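Side-chain contacts in uncharacterized protein (PDB 4FTD), which is of unknown function but pairs an immunoglobulin-like part with a six-bladed beta-propeller and may take part in carbohydrate metabolism: residues A[36-40]-A[41-45]; A[77-80]-A[81-85]; A[113-116]-A[117-120]; A[154-157]-A[158-161]; A[294-297]-A[298-302]. All coordinates share one frame; numbering follows the deposited sequence.

Overall arrangement
From the N terminus the five contacts follow one another in series; none nests within another and none crosses. Contact 1 closes the hairpin between strands 31-38 and 43-45, two strands of the mixed sheet of the probable immunoglobulin-like part, and contact 2 lies in a loop joining two others, 74-75 and 85-93, their centres about 21 Å apart. Contact 3 lies in the loop after strand 98-106, just ahead of strand 120-125, hence between that part and the propeller. Contact 4 closes the loop from strand 147-152 to strand 163-166 within one antiparallel sheet. Contact 5 leads from strand 281-291 into strand 300-304, joining two successive sheets.

Contact 1: A[36-40]-A[41-45]; sequences TIDEA and KKTIN
Thr36 O takes two donors: Asn45 N at 2.9 Å and an ordered water, which also bonds to Thr43 OG1 and Asn45 ND2 and so ties three residues together on one face of a beta hairpin. Strands 36-38 and 43-45 run antiparallel, with Thr36-Asn45 and Asp38-Thr43 as hydrogen-bonded pairs and Ile37-Ile44 as the non-hydrogen-bonded pair between them. Lys42 and Thr43 both face Asp38, a G1 beta bulge, and Lys42 takes the positive phi (55°) that the bulge needs. Asp38 reaches round the turn because its CG lies anti to the backbone N (chi1 -170°). Lys41 N meets OD1 at 3.3 Å from above the carboxylate plane, while the extended Lys41 chain lays CD against OD2 at 3.4 Å and makes a long salt bridge, Lys41 NZ to Asp38 OD2, 3.8 Å. An alanine at Asp38 is likely to leave Lys41 N without this side-chain acceptor and the ammonium group without its mate. Glu39 OE1 is hydrogen-bonded to Tyr101 OH, and OE2 makes a salt bridge with Lys99 NZ, both of strand 98-106. Lys42 has two conformers; in one, NZ makes a salt bridge to Glu39 OE2, a grip that is probably only part-time. On the other face, aliphatic Ile37 and Ile44 suit their place, packing on Leu17 and Ile20 of strand 17-22, with Ile37 CG1 4.4 Å from Ile44 CG1.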
loop_
_atom_site.group_PDB
_atom_site.type_symbol
_atom_site.label_atom_id
_atom_site.label_comp_id
_atom_site.label_asym_id
_atom_site.label_seq_id
_atom_site.Cartn_x
_atom_site.Cartn_y
_atom_site.Cartn_z
ATOM N N THR A 36 25.747 13.935 25.432
ATOM C CA THR A 36 24.761 14.706 26.179
ATOM C C THR A 36 24.768 14.202 27.630
ATOM O O THR A 36 24.529 13.027 27.875
ATOM C CB THR A 36 23.355 14.549 25.564
ATOM O OG1 THR A 36 23.409 14.942 24.195
ATOM C CG2 THR A 36 22.309 15.426 26.315
ATOM N N ILE A 37 25.011 15.110 28.577
ATOM C CA ILE A 37 25.088 14.796 30.003
ATOM C C ILE A 37 23.813 15.238 30.694
ATOM O O ILE A 37 23.421 16.384 30.571
ATOM C CB ILE A 37 26.292 15.499 30.674
ATOM C CG1 ILE A 37 27.587 15.157 29.905
ATOM C CG2 ILE A 37 26.418 15.073 32.149
ATOM C CD1 ILE A 37 28.698 16.157 30.057
ATOM N N ASP A 38 23.148 14.316 31.376
ATOM C CA ASP A 38 21.998 14.659 32.214
ATOM C C ASP A 38 22.513 14.574 33.643
ATOM O O ASP A 38 22.632 13.489 34.200
ATOM C CB ASP A 38 20.829 13.702 31.978
ATOM C CG ASP A 38 19.545 14.172 32.649
ATOM O OD1 ASP A 38 19.615 14.696 33.782
ATOM O OD2 ASP A 38 18.469 14.030 32.024
ATOM N N GLU A 39 22.832 15.720 34.236
ATOM C CA GLU A 39 23.439 15.745 35.568
ATOM C C GLU A 39 22.548 15.222 36.695
ATOM O O GLU A 39 23.051 14.601 37.623
ATOM C CB GLU A 39 23.939 17.159 35.902
ATOM C CG GLU A 39 24.671 17.273 37.245
ATOM C CD GLU A 39 25.913 16.413 37.325
ATOM O OE1 GLU A 39 26.544 16.192 36.273
ATOM O OE2 GLU A 39 26.262 15.968 38.438
ATOM N N ALA A 40 21.244 15.494 36.631
ATOM C CA ALA A 40 20.314 15.044 37.677
ATOM C C ALA A 40 20.235 13.520 37.668
ATOM O O ALA A 40 20.250 12.889 38.730
ATOM C CB ALA A 40 18.924 15.660 37.490
ATOM N N LYS A 41 20.193 12.939 36.464
ATOM C CA LYS A 41 20.107 11.476 36.289
ATOM C C LYS A 41 21.476 10.778 36.256
ATOM O O LYS A 41 21.540 9.546 36.302
ATOM C CB LYS A 41 19.320 11.154 35.015
ATOM C CG LYS A 41 17.869 11.602 35.108
ATOM C CD LYS A 41 17.140 11.487 33.779
ATOM C CE LYS A 41 15.735 12.075 33.902
ATOM N NZ LYS A 41 15.124 12.324 32.570
ATOM N N LYS A 42 22.556 11.569 36.194
ATOM C CA LYS A 42 23.919 11.036 36.127
ATOM C C LYS A 42 24.045 10.063 34.933
ATOM O O LYS A 42 24.488 8.930 35.084
ATOM C CB LYS A 42 24.325 10.347 37.452
ATOM C CG LYS A 42 24.023 11.106 38.751
ATOM C CD LYS A 42 24.837 12.385 38.971
ATOM C CE LYS A 42 24.257 13.178 40.146
ATOM N NZ LYS A 42 24.543 14.640 40.099
ATOM N N THR A 43 23.637 10.511 33.747
ATOM C CA THR A 43 23.751 9.699 32.530
ATOM C C THR A 43 24.467 10.481 31.446
ATOM O O THR A 43 24.506 11.725 31.452
ATOM C CB THR A 43 22.366 9.265 31.990
ATOM O OG1 THR A 43 21.646 10.435 31.598
ATOM C CG2 THR A 43 21.550 8.498 33.071
ATOM N N ILE A 44 25.053 9.730 30.524
ATOM C CA ILE A 44 25.710 10.285 29.366
ATOM C C ILE A 44 25.212 9.488 28.163
ATOM O O ILE A 44 25.221 8.259 28.183
ATOM C CB ILE A 44 27.251 10.183 29.439
ATOM C CG1 ILE A 44 27.837 10.831 30.730
ATOM C CG2 ILE A 44 27.871 10.817 28.180
ATOM C CD1 ILE A 44 29.258 10.377 31.093
ATOM N N ASN A 45 24.756 10.198 27.141
ATOM C CA ASN A 45 24.366 9.605 25.854
ATOM C C ASN A 45 25.099 10.248 24.683
ATOM O O ASN A 45 25.637 11.339 24.788
ATOM C CB ASN A 45 22.838 9.673 25.635
ATOM C CG ASN A 45 22.115 8.694 26.508
ATOM O OD1 ASN A 45 21.994 7.535 26.146
ATOM N ND2 ASN A 45 21.763 9.113 27.720
HETATM O O HOH W 1 22.351 11.663 29.179
#

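Contact 2: A[77-80]-A[81-85]; sequences YSMD and AETNE
The carboxylate of Asp80 is the flat group of this contact, and the Thr83 hydroxyl comes to it from above its plane, 37° out, rather than within it. OG1 donates to Asp80 OD1 in a short bond of 2.5 Å, and Thr83 N adds a weak one to the same oxygen. Asp80 CG stands between the backbone N and the carbonyl carbon (chi1 53°), which swings the group across the mouth of the type I beta turn that runs from Asp80 to Thr83, in the loop from strand 74-75 to strand 85-93. The turn itself is closed by Thr83 N on Asp80 O at 3.0 Å. Threonine suits this end of the turn because its two branches divide the work: OG1 serves the carboxylate, while CG2 lies 4.0 Å from CG of Met79, whose side chain crosses it at about a right angle. Met79, modelled as selenomethionine, then bends so that SE sits 3.7 Å from Glu85 N, where strand 85-93 begins. Lys107 NZ bonds to Asp80 O. Asp80 OD1 also lies 4.1 Å from Glu82 OE1, so two like charges share this exposed turn; the short hydroxyl bond probably helps to spread the negative charge on OD1.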
loop_
_atom_site.group_PDB
_atom_site.type_symbol
_atom_site.label_atom_id
_atom_site.label_comp_id
_atom_site.label_asym_id
_atom_site.label_seq_id
_atom_site.Cartn_x
_atom_site.Cartn_y
_atom_site.Cartn_z
ATOM N N TYR A 77 33.793 -0.691 25.109
ATOM C CA TYR A 77 32.370 -0.890 24.835
ATOM C C TYR A 77 32.132 -2.089 23.884
ATOM O O TYR A 77 31.174 -2.097 23.127
ATOM C CB TYR A 77 31.771 0.405 24.261
ATOM C CG TYR A 77 31.385 1.372 25.350
ATOM C CD1 TYR A 77 32.313 2.253 25.883
ATOM C CD2 TYR A 77 30.118 1.339 25.910
ATOM C CE1 TYR A 77 31.963 3.119 26.899
ATOM C CE2 TYR A 77 29.758 2.207 26.928
ATOM C CZ TYR A 77 30.693 3.091 27.423
ATOM O OH TYR A 77 30.355 3.976 28.422
ATOM N N SER A 78 33.024 -3.070 23.916
ATOM C CA SER A 78 32.859 -4.298 23.152
ATOM C C SER A 78 31.428 -4.832 23.306
ATOM O O SER A 78 30.892 -4.915 24.415
ATOM C CB SER A 78 33.857 -5.356 23.625
ATOM O OG SER A 78 35.168 -4.992 23.270
HETATM N N MSE A 79 30.816 -5.137 22.169
HETATM C CA MSE A 79 29.476 -5.706 22.079
HETATM C C MSE A 79 29.544 -6.823 21.048
HETATM O O MSE A 79 30.279 -6.698 20.077
HETATM C CB MSE A 79 28.511 -4.656 21.525
HETATM C CG MSE A 79 27.964 -3.705 22.511
HETATM SE SE MSE A 79 27.062 -2.245 21.616
HETATM C CE MSE A 79 28.576 -0.964 21.506
ATOM N N ASP A 80 28.768 -7.886 21.222
ATOM C CA ASP A 80 28.627 -8.876 20.136
ATOM C C ASP A 80 27.761 -8.298 18.994
ATOM O O ASP A 80 27.029 -7.323 19.190
ATOM C CB ASP A 80 28.077 -10.205 20.650
ATOM C CG ASP A 80 26.799 -10.046 21.430
ATOM O OD1 ASP A 80 25.919 -9.272 20.998
ATOM O OD2 ASP A 80 26.679 -10.697 22.486
ATOM N N ALA A 81 27.835 -8.903 17.809
ATOM C CA ALA A 81 27.089 -8.413 16.642
ATOM C C ALA A 81 25.571 -8.289 16.890
ATOM O O ALA A 81 24.914 -7.469 16.257
ATOM C CB ALA A 81 27.367 -9.286 15.424
ATOM N N GLU A 82 25.029 -9.076 17.819
ATOM C CA GLU A 82 23.595 -9.011 18.174
ATOM C C GLU A 82 23.173 -7.755 18.937
ATOM O O GLU A 82 22.060 -7.272 18.748
ATOM C CB GLU A 82 23.174 -10.228 19.021
ATOM C CG GLU A 82 22.895 -11.493 18.227
ATOM C CD GLU A 82 24.058 -11.914 17.352
ATOM O OE1 GLU A 82 25.221 -11.786 17.805
ATOM O OE2 GLU A 82 23.804 -12.358 16.210
ATOM N N THR A 83 24.057 -7.245 19.797
ATOM C CA THR A 83 23.744 -6.153 20.738
ATOM C C THR A 83 23.885 -4.794 20.097
ATOM O O THR A 83 24.905 -4.546 19.459
ATOM C CB THR A 83 24.704 -6.227 21.940
ATOM O OG1 THR A 83 24.709 -7.564 22.441
ATOM C CG2 THR A 83 24.303 -5.276 23.063
ATOM N N ASN A 84 22.885 -3.917 20.267
ATOM C CA ASN A 84 22.950 -2.514 19.752
ATOM C C ASN A 84 23.288 -1.426 20.756
ATOM O O ASN A 84 23.453 -0.269 20.358
ATOM C CB ASN A 84 21.679 -2.122 18.983
ATOM C CG ASN A 84 21.513 -2.945 17.719
ATOM O OD1 ASN A 84 22.413 -3.027 16.895
ATOM N ND2 ASN A 84 20.370 -3.580 17.578
ATOM N N GLU A 85 23.389 -1.777 22.033
ATOM C CA GLU A 85 23.807 -0.821 23.053
ATOM C C GLU A 85 24.524 -1.465 24.240
ATOM O O GLU A 85 24.372 -2.654 24.514
ATOM C CB GLU A 85 22.641 0.036 23.533
ATOM C CG GLU A 85 21.624 -0.651 24.412
ATOM C CD GLU A 85 20.560 0.317 24.882
ATOM O OE1 GLU A 85 19.873 0.910 24.019
ATOM O OE2 GLU A 85 20.417 0.488 26.115
#

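Contact 3: A[113-116]-A[117-120]; sequences GADF and EKPT
Asp115 and Glu117 meet where the chain folds into a type I beta turn from Asp115 to Lys118, and these two residues with Phe116 have the most surface buried here. The turn is closed by Lys118 N on Asp115 O at 3.2 Å. Asp115 braces it from within: chi1 near -170° turns its carboxylate back beside its own carbonyl carbon, which carries OD1 to Glu117 N at 3.1 Å. The amide arrives on the anti side of OD1, 31° out of the carboxylate plane, and the bond makes an Asx turn inside the beta turn. Aspartate suits this first position, being short enough to fold back on an amide two residues ahead. OD1 also touches Glu117 CB at 3.2 Å, while OD2 meets a methylene, Lys118 CD, at 3.1 Å. The Lys118 chain is bent at both chi3 and chi4, on either side of CD, and leaves NZ 5.0 Å from OD2, so opposite charges are near but not joined. Were Asp115 a leucine, Glu117 N would probably lose the carboxylate oxygen that holds it.

Phe116 CB points away from residues 117-120, and its ring has Ala114 CB 3.8 Å above one face, toward the rim; its carbonyl oxygen rests near Pro119 CD. The ring packs edge-to-face with Phe445 of strand 439-446 and with Tyr352 of strand 350-357, so this turn, between strands 98-106 and 120-125, lies against two sheets of the propeller.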
loop_
_atom_site.group_PDB
_atom_site.type_symbol
_atom_site.label_atom_id
_atom_site.label_comp_id
_atom_site.label_asym_id
_atom_site.label_seq_id
_atom_site.Cartn_x
_atom_site.Cartn_y
_atom_site.Cartn_z
ATOM N N GLY A 113 11.177 0.328 4.781
ATOM C CA GLY A 113 9.788 0.518 4.462
ATOM C C GLY A 113 9.313 1.954 4.566
ATOM O O GLY A 113 10.095 2.887 4.575
ATOM N N ALA A 114 7.996 2.098 4.592
ATOM C CA ALA A 114 7.305 3.372 4.704
ATOM C C ALA A 114 7.150 3.752 6.167
ATOM O O ALA A 114 7.080 2.895 7.046
ATOM C CB ALA A 114 5.929 3.261 4.080
ATOM N N ASP A 115 7.098 5.047 6.431
ATOM C CA ASP A 115 6.807 5.525 7.766
ATOM C C ASP A 115 5.318 5.862 7.805
ATOM O O ASP A 115 4.889 6.954 7.417
ATOM C CB ASP A 115 7.642 6.722 8.090
ATOM C CG ASP A 115 7.549 7.118 9.538
ATOM O OD1 ASP A 115 6.617 6.687 10.254
ATOM O OD2 ASP A 115 8.434 7.873 9.941
ATOM N N PHE A 116 4.548 4.910 8.307
ATOM C CA PHE A 116 3.098 5.054 8.393
ATOM C C PHE A 116 2.633 6.046 9.454
ATOM O O PHE A 116 1.461 6.383 9.488
ATOM C CB PHE A 116 2.446 3.699 8.580
ATOM C CG PHE A 116 2.618 2.807 7.395
ATOM C CD1 PHE A 116 1.864 3.017 6.254
ATOM C CD2 PHE A 116 3.550 1.773 7.403
ATOM C CE1 PHE A 116 2.005 2.195 5.146
ATOM C CE2 PHE A 116 3.698 0.947 6.300
ATOM C CZ PHE A 116 2.922 1.160 5.168
ATOM N N GLU A 117 3.564 6.539 10.270
ATOM C CA GLU A 117 3.285 7.590 11.270
ATOM C C GLU A 117 3.300 9.001 10.657
ATOM O O GLU A 117 3.008 9.966 11.363
ATOM C CB GLU A 117 4.348 7.585 12.374
ATOM C CG GLU A 117 4.623 6.261 13.050
ATOM C CD GLU A 117 3.713 6.019 14.221
ATOM O OE1 GLU A 117 2.478 6.003 14.015
ATOM O OE2 GLU A 117 4.252 5.843 15.338
ATOM N N LYS A 118 3.665 9.122 9.373
ATOM C CA LYS A 118 3.769 10.406 8.671
ATOM C C LYS A 118 2.940 10.449 7.363
ATOM O O LYS A 118 3.468 10.771 6.299
ATOM C CB LYS A 118 5.248 10.697 8.392
ATOM C CG LYS A 118 6.104 10.799 9.652
ATOM C CD LYS A 118 7.589 10.804 9.310
ATOM C CE LYS A 118 8.123 12.189 9.026
ATOM N NZ LYS A 118 8.602 12.824 10.300
ATOM N N PRO A 119 1.632 10.129 7.449
ATOM C CA PRO A 119 0.784 10.215 6.277
ATOM C C PRO A 119 0.566 11.639 5.804
ATOM O O PRO A 119 0.503 12.546 6.614
ATOM C CB PRO A 119 -0.553 9.653 6.769
ATOM C CG PRO A 119 -0.573 9.951 8.212
ATOM C CD PRO A 119 0.842 9.863 8.683
ATOM N N THR A 120 0.531 11.840 4.496
ATOM C CA THR A 120 0.022 13.082 3.902
ATOM C C THR A 120 -1.204 12.600 3.163
ATOM O O THR A 120 -1.111 11.753 2.252
ATOM C CB THR A 120 1.014 13.750 2.959
ATOM O OG1 THR A 120 2.137 14.144 3.727
ATOM C CG2 THR A 120 0.415 15.011 2.322
#

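Contact 4: A[154-157]-A[158-161]; sequences PTTP and NFHT
Residues 154-157 and 158-161 run nearly antiparallel, 170° apart end to end, and the peptide bond from Thr156 to Pro157 is cis, which helps the chain reverse. Phe159 N closes the reversal on Thr155 O at 2.8 Å, a bond spanning five residues and thus an alpha turn, while Phe159 itself takes a left-handed backbone conformation (phi 48°). Two waters add bridges: one accepts from Thr155 N and His160 N, the other accepts from Asn158 N and donates to Thr156 O.

The Phe159 side chain folds back against residues 155 and 156. Its ring lies flat against the Thr155-Thr156 peptide, with Thr155 C over its centre at 3.7 Å above the plane and Thr156 N toward the rim. Thr156 CA makes an off-centre CH-pi contact 4.0 Å from the centroid of the Phe159 ring. A broad aromatic suits this place because it can lie along a whole peptide unit. Farther along, Pro154 CG meets Thr161 CG2 at 4.0 Å, joining the two ends of the loop. Asn158 CB lies 3.6 Å above the centre of the His160 ring, and Asp132 bonds to both of these residues, through Asn158 ND2 and His160 ND1. The loop links strands 147-152 and 163-166; Pro154 and Thr161 pack on Tyr192 of strand 190-198, and His160 and Thr161 touch Met179 of strand 178-179.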
loop_
_atom_site.group_PDB
_atom_site.type_symbol
_atom_site.label_atom_id
_atom_site.label_comp_id
_atom_site.label_asym_id
_atom_site.label_seq_id
_atom_site.Cartn_x
_atom_site.Cartn_y
_atom_site.Cartn_z
ATOM N N PRO A 154 -23.897 8.959 -15.961
ATOM C CA PRO A 154 -24.518 10.260 -15.775
ATOM C C PRO A 154 -25.855 10.204 -15.021
ATOM O O PRO A 154 -26.729 9.465 -15.392
ATOM C CB PRO A 154 -24.719 10.775 -17.187
ATOM C CG PRO A 154 -24.589 9.589 -18.092
ATOM C CD PRO A 154 -23.756 8.587 -17.374
ATOM N N THR A 155 -26.024 11.048 -14.024
ATOM C CA THR A 155 -27.250 11.038 -13.244
ATOM C C THR A 155 -27.448 12.394 -12.606
ATOM O O THR A 155 -26.506 13.200 -12.545
ATOM C CB THR A 155 -27.247 9.852 -12.208
ATOM O OG1 THR A 155 -28.551 9.735 -11.720
ATOM C CG2 THR A 155 -26.325 10.064 -11.025
ATOM N N THR A 156 -28.681 12.680 -12.183
ATOM C CA THR A 156 -28.968 13.970 -11.580
ATOM C C THR A 156 -28.086 14.189 -10.342
ATOM O O THR A 156 -27.735 13.214 -9.687
ATOM C CB THR A 156 -30.447 14.119 -11.234
ATOM O OG1 THR A 156 -30.675 15.480 -10.876
ATOM C CG2 THR A 156 -30.862 13.142 -10.048
ATOM N N PRO A 157 -27.599 15.422 -10.100
ATOM C CA PRO A 157 -27.726 16.648 -10.899
ATOM C C PRO A 157 -26.495 16.965 -11.776
ATOM O O PRO A 157 -26.576 17.895 -12.573
ATOM C CB PRO A 157 -27.863 17.719 -9.807
ATOM C CG PRO A 157 -26.864 17.252 -8.756
ATOM C CD PRO A 157 -26.847 15.717 -8.859
ATOM N N ASN A 158 -25.405 16.175 -11.683
ATOM C CA ASN A 158 -24.142 16.416 -12.398
ATOM C C ASN A 158 -24.190 15.957 -13.885
ATOM O O ASN A 158 -23.613 16.602 -14.777
ATOM C CB ASN A 158 -22.971 15.613 -11.744
ATOM C CG ASN A 158 -22.660 16.011 -10.278
ATOM O OD1 ASN A 158 -23.091 17.042 -9.822
ATOM N ND2 ASN A 158 -21.858 15.174 -9.557
ATOM N N PHE A 159 -24.819 14.812 -14.143
ATOM C CA PHE A 159 -24.767 14.175 -15.464
ATOM C C PHE A 159 -23.331 14.099 -15.995
ATOM O O PHE A 159 -23.056 14.432 -17.171
ATOM C CB PHE A 159 -25.757 14.855 -16.433
ATOM C CG PHE A 159 -27.194 14.714 -15.995
ATOM C CD1 PHE A 159 -27.885 13.536 -16.243
ATOM C CD2 PHE A 159 -27.818 15.711 -15.244
ATOM C CE1 PHE A 159 -29.194 13.368 -15.809
ATOM C CE2 PHE A 159 -29.140 15.576 -14.855
ATOM C CZ PHE A 159 -29.832 14.411 -15.129
ATOM N N HIS A 160 -22.446 13.574 -15.144
ATOM C CA HIS A 160 -21.020 13.336 -15.511
ATOM C C HIS A 160 -20.849 11.961 -16.147
ATOM O O HIS A 160 -21.351 10.975 -15.628
ATOM C CB HIS A 160 -20.073 13.397 -14.280
ATOM C CG HIS A 160 -19.878 14.775 -13.717
ATOM N ND1 HIS A 160 -19.340 15.007 -12.463
ATOM C CD2 HIS A 160 -20.152 15.995 -14.242
ATOM C CE1 HIS A 160 -19.300 16.310 -12.241
ATOM N NE2 HIS A 160 -19.795 16.932 -13.299
ATOM N N THR A 161 -20.182 11.944 -17.289
ATOM C CA THR A 161 -19.702 10.688 -17.927
ATOM C C THR A 161 -18.272 10.435 -17.383
ATOM O O THR A 161 -17.718 11.234 -16.628
ATOM C CB THR A 161 -19.811 10.814 -19.449
ATOM O OG1 THR A 161 -19.102 11.973 -19.841
ATOM C CG2 THR A 161 -21.309 10.937 -19.943
HETATM O O HOH W 2 -23.446 11.967 -13.027
HETATM O O HOH W 3 -24.858 13.528 -9.968
#

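Contact 5: A[294-297]-A[298-302]; sequences SDAT and MVTNV
An ST turn, with the Thr297 hydroxyl at its heart, leads from the 3-10 segment 294-296 into strand 300-304. Thr297 OG1 accepts from Val299 N at 3.1 Å, the threonine oxygen thus serving an amide two residues ahead. The same hydroxyl donates to Ala296 O at 2.6 Å, so it faces both the residue before it and the turn beyond. This double role follows from chi1 79°, which sets OG1 between the backbone N and the carbonyl carbon. Threonine suits the place because its hydroxyl can both donate and accept, and its donation probably eases the approach of two carbonyl oxygens, Ala296 O and Val299 O, only 3.1 Å apart. Thr297 N is hydrogen-bonded to Ser294 O, the bond that closes the 3-10 segment.

Thr300, the first residue of the strand, packs back on the turn: its CG2 touches Thr297 O at 3.4 Å and its OG1 lies 3.7 Å from Ala296 CB. That OG1 is buried but well served, for it bonds to Ser314 O and Trp313 NE1 of the next strand, 311-315. The arrangement is consistent with entry into a four-stranded antiparallel blade of a six-bladed beta-propeller.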
loop_
_atom_site.group_PDB
_atom_site.type_symbol
_atom_site.label_atom_id
_atom_site.label_comp_id
_atom_site.label_asym_id
_atom_site.label_seq_id
_atom_site.Cartn_x
_atom_site.Cartn_y
_atom_site.Cartn_z
ATOM N N SER A 294 -20.171 -18.840 -3.751
ATOM C CA SER A 294 -21.177 -17.823 -3.414
ATOM C C SER A 294 -20.673 -16.827 -2.367
ATOM O O SER A 294 -21.015 -15.669 -2.451
ATOM C CB SER A 294 -22.506 -18.445 -2.964
ATOM O OG SER A 294 -22.275 -19.076 -1.755
ATOM N N ASP A 295 -19.815 -17.268 -1.450
ATOM C CA ASP A 295 -19.246 -16.389 -0.423
ATOM C C ASP A 295 -18.355 -15.265 -0.964
ATOM O O ASP A 295 -18.075 -14.334 -0.229
ATOM C CB ASP A 295 -18.441 -17.152 0.607
ATOM C CG ASP A 295 -19.318 -17.803 1.699
ATOM O OD1 ASP A 295 -20.435 -17.322 1.999
ATOM O OD2 ASP A 295 -18.868 -18.801 2.275
ATOM N N ALA A 296 -17.873 -15.381 -2.203
ATOM C CA ALA A 296 -17.134 -14.287 -2.852
ATOM C C ALA A 296 -18.050 -13.088 -3.041
ATOM O O ALA A 296 -17.610 -11.951 -2.897
ATOM C CB ALA A 296 -16.570 -14.711 -4.209
ATOM N N THR A 297 -19.308 -13.370 -3.384
ATOM C CA THR A 297 -20.323 -12.375 -3.769
ATOM C C THR A 297 -19.936 -11.645 -5.060
ATOM O O THR A 297 -18.928 -11.945 -5.730
ATOM C CB THR A 297 -20.656 -11.335 -2.642
ATOM O OG1 THR A 297 -19.619 -10.335 -2.598
ATOM C CG2 THR A 297 -20.824 -12.010 -1.256
HETATM N N MSE A 298 -20.751 -10.663 -5.424
HETATM C CA MSE A 298 -20.429 -9.785 -6.547
HETATM C C MSE A 298 -19.270 -8.811 -6.286
HETATM O O MSE A 298 -18.767 -8.228 -7.263
HETATM C CB MSE A 298 -21.644 -8.969 -6.919
HETATM C CG MSE A 298 -22.122 -8.061 -5.759
HETATM SE SE MSE A 298 -23.450 -6.863 -6.417
HETATM C CE MSE A 298 -22.344 -5.605 -7.326
ATOM N N VAL A 299 -18.914 -8.591 -5.001
ATOM C CA VAL A 299 -17.791 -7.730 -4.573
ATOM C C VAL A 299 -16.616 -8.627 -4.236
ATOM O O VAL A 299 -16.478 -9.128 -3.126
ATOM C CB VAL A 299 -18.153 -6.791 -3.403
ATOM C CG1 VAL A 299 -17.026 -5.745 -3.157
ATOM C CG2 VAL A 299 -19.501 -6.116 -3.697
ATOM N N THR A 300 -15.767 -8.839 -5.240
ATOM C CA THR A 300 -14.649 -9.801 -5.169
ATOM C C THR A 300 -13.611 -9.394 -6.219
ATOM O O THR A 300 -13.951 -8.722 -7.215
ATOM C CB THR A 300 -15.142 -11.243 -5.426
ATOM O OG1 THR A 300 -14.081 -12.189 -5.261
ATOM C CG2 THR A 300 -15.782 -11.363 -6.823
ATOM N N ASN A 301 -12.357 -9.775 -5.982
ATOM C CA ASN A 301 -11.264 -9.413 -6.839
ATOM C C ASN A 301 -10.189 -10.447 -6.792
ATOM O O ASN A 301 -10.024 -11.109 -5.793
ATOM C CB ASN A 301 -10.615 -8.099 -6.384
ATOM C CG ASN A 301 -11.509 -6.863 -6.531
ATOM O OD1 ASN A 301 -12.051 -6.405 -5.551
ATOM N ND2 ASN A 301 -11.646 -6.321 -7.752
ATOM N N VAL A 302 -9.419 -10.480 -7.861
ATOM C CA VAL A 302 -8.304 -11.399 -8.105
ATOM C C VAL A 302 -7.135 -10.577 -8.695
ATOM O O VAL A 302 -7.210 -10.119 -9.851
ATOM C CB VAL A 302 -8.689 -12.564 -9.077
ATOM C CG1 VAL A 302 -7.478 -13.477 -9.325
ATOM C CG2 VAL A 302 -9.843 -13.432 -8.532
#